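Local coordinates for uncharacterized protein (Leptotrichia buccalis, PDB 3T8K) that is of unknown function but folds as a stack of ankyrin-type helical hairpin repeats and is seen as a pair of identical chains, at residues Thr108-Lys112 with Pro113-Val117. Numbering follows the deposited sequence.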
ATOM      1  N   THR A 108      16.205  12.284  -2.134  1.00 20.85           N
ATOM      2  CA  THR A 108      15.803  13.493  -2.878  1.00 23.83           C
ATOM      3  C   THR A 108      15.051  13.173  -4.167  1.00 25.68           C
ATOM      4  O   THR A 108      14.315  14.002  -4.692  1.00 29.58           O
ATOM      5  CB  THR A 108      17.013  14.392  -3.230  1.00 25.14           C
ATOM      6  OG1 THR A 108      17.835  13.741  -4.207  1.00 27.27           O
ATOM      7  CG2 THR A 108      17.839  14.688  -1.998  1.00 29.21           C
ATOM      8  N   ALA A 109      15.248  11.968  -4.687  1.00 24.69           N
ATOM      9  CA  ALA A 109      14.559  11.561  -5.908  1.00 23.48           C
ATOM     10  C   ALA A 109      13.056  11.470  -5.700  1.00 22.54           C
ATOM     11  O   ALA A 109      12.591  10.992  -4.666  1.00 23.28           O
ATOM     12  CB  ALA A 109      15.109  10.218  -6.393  1.00 29.56           C
ATOM     13  N   LEU A 110      12.297  11.929  -6.691  1.00 26.67           N
ATOM     14  CA  LEU A 110      10.849  11.858  -6.648  1.00 27.66           C
ATOM     15  C   LEU A 110      10.357  10.448  -6.871  1.00 29.30           C
ATOM     16  O   LEU A 110      11.106   9.582  -7.325  1.00 28.45           O
ATOM     17  CB  LEU A 110      10.244  12.766  -7.718  1.00 29.74           C
ATOM     18  CG  LEU A 110      10.586  14.238  -7.518  1.00 29.61           C
ATOM     19  CD1 LEU A 110       9.788  15.112  -8.477  1.00 33.11           C
ATOM     20  CD2 LEU A 110      10.323  14.619  -6.080  1.00 29.70           C
ATOM     21  N   TYR A 111       9.100  10.209  -6.520  1.00 24.97           N
ATOM     22  CA  TYR A 111       8.434   8.987  -6.940  1.00 24.62           C
ATOM     23  C   TYR A 111       7.835   9.402  -8.269  1.00 30.38           C
ATOM     24  O   TYR A 111       6.883  10.180  -8.308  1.00 31.70           O
ATOM     25  CB  TYR A 111       7.345   8.576  -5.940  1.00 26.13           C
ATOM     26  CG  TYR A 111       6.471   7.432  -6.424  1.00 24.59           C
ATOM     27  CD1 TYR A 111       7.000   6.158  -6.596  1.00 25.33           C
ATOM     28  CD2 TYR A 111       5.122   7.623  -6.697  1.00 25.52           C
ATOM     29  CE1 TYR A 111       6.216   5.110  -7.032  1.00 23.97           C
ATOM     30  CE2 TYR A 111       4.323   6.569  -7.150  1.00 26.94           C
ATOM     31  CZ  TYR A 111       4.880   5.321  -7.313  1.00 26.47           C
ATOM     32  OH  TYR A 111       4.113   4.258  -7.752  1.00 26.24           O
ATOM     33  N   LYS A 112       8.420   8.929  -9.364  1.00 25.82           N
ATOM     34  CA  LYS A 112       8.077   9.450 -10.692  1.00 32.91           C
ATOM     35  C   LYS A 112       6.606   9.327 -11.135  1.00 27.43           C
ATOM     36  O   LYS A 112       6.034  10.293 -11.629  1.00 34.26           O
ATOM     37  CB  LYS A 112       9.022   8.883 -11.762  1.00 37.82           C
ATOM     38  CG  LYS A 112      10.412   9.496 -11.695  1.00 43.94           C
ATOM     39  CD  LYS A 112      11.426   8.710 -12.509  1.00 47.79           C
ATOM     40  CE  LYS A 112      12.850   9.110 -12.127  1.00 54.92           C
ATOM     41  NZ  LYS A 112      13.857   8.097 -12.561  1.00 56.62           N
ATOM     42  N   PRO A 113       5.989   8.153 -10.951  1.00 29.92           N
ATOM     43  CA  PRO A 113       4.630   7.984 -11.483  1.00 28.31           C
ATOM     44  C   PRO A 113       3.654   9.089 -11.071  1.00 36.62           C
ATOM     45  O   PRO A 113       2.750   9.416 -11.840  1.00 36.69           O
ATOM     46  CB  PRO A 113       4.207   6.625 -10.914  1.00 26.96           C
ATOM     47  CG  PRO A 113       5.490   5.871 -10.824  1.00 32.07           C
ATOM     48  CD  PRO A 113       6.503   6.899 -10.367  1.00 31.36           C
ATOM     49  N   TYR A 114       3.849   9.671  -9.892  1.00 30.55           N
ATOM     50  CA  TYR A 114       2.960  10.724  -9.410  1.00 31.54           C
ATOM     51  C   TYR A 114       3.709  12.041  -9.201  1.00 30.89           C
ATOM     52  O   TYR A 114       3.118  13.042  -8.808  1.00 28.64           O
ATOM     53  CB  TYR A 114       2.292  10.289  -8.104  1.00 31.93           C
ATOM     54  CG  TYR A 114       1.184   9.268  -8.268  1.00 29.68           C
ATOM     55  CD1 TYR A 114       0.512   9.118  -9.476  1.00 28.44           C
ATOM     56  CD2 TYR A 114       0.809   8.452  -7.207  1.00 27.30           C
ATOM     57  CE1 TYR A 114      -0.520   8.193  -9.619  1.00 28.53           C
ATOM     58  CE2 TYR A 114      -0.214   7.522  -7.342  1.00 25.57           C
ATOM     59  CZ  TYR A 114      -0.875   7.399  -8.542  1.00 26.03           C
ATOM     60  OH  TYR A 114      -1.888   6.477  -8.659  1.00 25.79           O
ATOM     61  N   LYS A 115       5.013  12.026  -9.473  1.00 29.78           N
ATOM     62  CA  LYS A 115       5.888  13.178  -9.267  1.00 28.90           C
ATOM     63  C   LYS A 115       5.773  13.789  -7.869  1.00 30.18           C
ATOM     64  O   LYS A 115       5.614  15.008  -7.723  1.00 23.17           O
ATOM     65  CB  LYS A 115       5.668  14.248 -10.345  1.00 41.34           C
ATOM     66  CG  LYS A 115       6.947  14.618 -11.085  1.00 47.14           C
ATOM     67  CD  LYS A 115       6.932  16.052 -11.586  1.00 54.19           C
ATOM     68  CE  LYS A 115       5.909  16.266 -12.688  1.00 58.67           C
ATOM     69  NZ  LYS A 115       5.954  17.667 -13.202  1.00 62.45           N
ATOM     70  N   ILE A 116       5.877  12.939  -6.846  1.00 26.19           N
ATOM     71  CA  ILE A 116       5.739  13.365  -5.456  1.00 21.92           C
ATOM     72  C   ILE A 116       7.008  13.104  -4.658  1.00 20.78           C
ATOM     73  O   ILE A 116       7.772  12.191  -4.977  1.00 25.00           O
ATOM     74  CB  ILE A 116       4.578  12.620  -4.748  1.00 21.78           C
ATOM     75  CG1 ILE A 116       4.797  11.108  -4.772  1.00 23.03           C
ATOM     76  CG2 ILE A 116       3.230  12.984  -5.381  1.00 21.90           C
ATOM     77  CD1 ILE A 116       3.733  10.346  -4.011  1.00 26.12           C
ATOM     78  N   VAL A 117       7.241  13.894  -3.614  1.00 19.71           N
ATOM     79  CA  VAL A 117       8.355  13.569  -2.717  1.00 17.90           C
ATOM     80  C   VAL A 117       8.152  12.161  -2.166  1.00 18.54           C
ATOM     81  O   VAL A 117       7.017  11.707  -1.973  1.00 21.34           O
ATOM     82  CB  VAL A 117       8.537  14.580  -1.580  1.00 21.26           C
ATOM     83  CG1 VAL A 117       8.976  15.934  -2.146  1.00 25.05           C
ATOM     84  CG2 VAL A 117       7.247  14.719  -0.763  1.00 22.66           C
TER
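The CB-CG-CD edge of P113 lies under one face of the Y111 ring, the two rings inclined rather than flat on each other, and P113 fills the space under the phenol where the chain begins to reverse. P113 CD sits 3.6 Å from the centroid of the Y111 ring, 5° off the normal, a CH-pi contact, and P113 CG reaches Y111 CZ at 3.6 Å. CG of Y111 stands anti to the backbone N (chi1 171°), beside the carbonyl carbon, which sends the ring along the chain and over P113. At the ring's edge lies Y114 CD2, 4.0 Å from Y111 CE2, while I116 CG1 runs alongside, 3.8 Å from Y111 CB. F80 stacks with the Y111 ring, and N88 of the second subunit packs on it too. Beneath these side chains the chain reverses on itself: Y111 N gives I116 O a nearly straight bond of 2.8 Å, and I116 N returns a longer one to Y111 O. K115 and I116 both face Y111, a G1 beta bulge in a tight hairpin between helix 90-102 and helix 129-140, consistent with the finger hairpins of ankyrin repeats. L110 CD1 meets K115 CG at 3.9 Å across the hairpin, the two side chains crossing obliquely. An alanine in place of Y111 would remove the ring and probably leave P113 without its lid and F80 without its stacking partner. The chemistry is thus divided: backbone bonds close the turn, carbon-rich faces and edges pack the tyrosine, and Y114 OH is hydrogen-bonded across the dimer interface to G87 O of the second subunit.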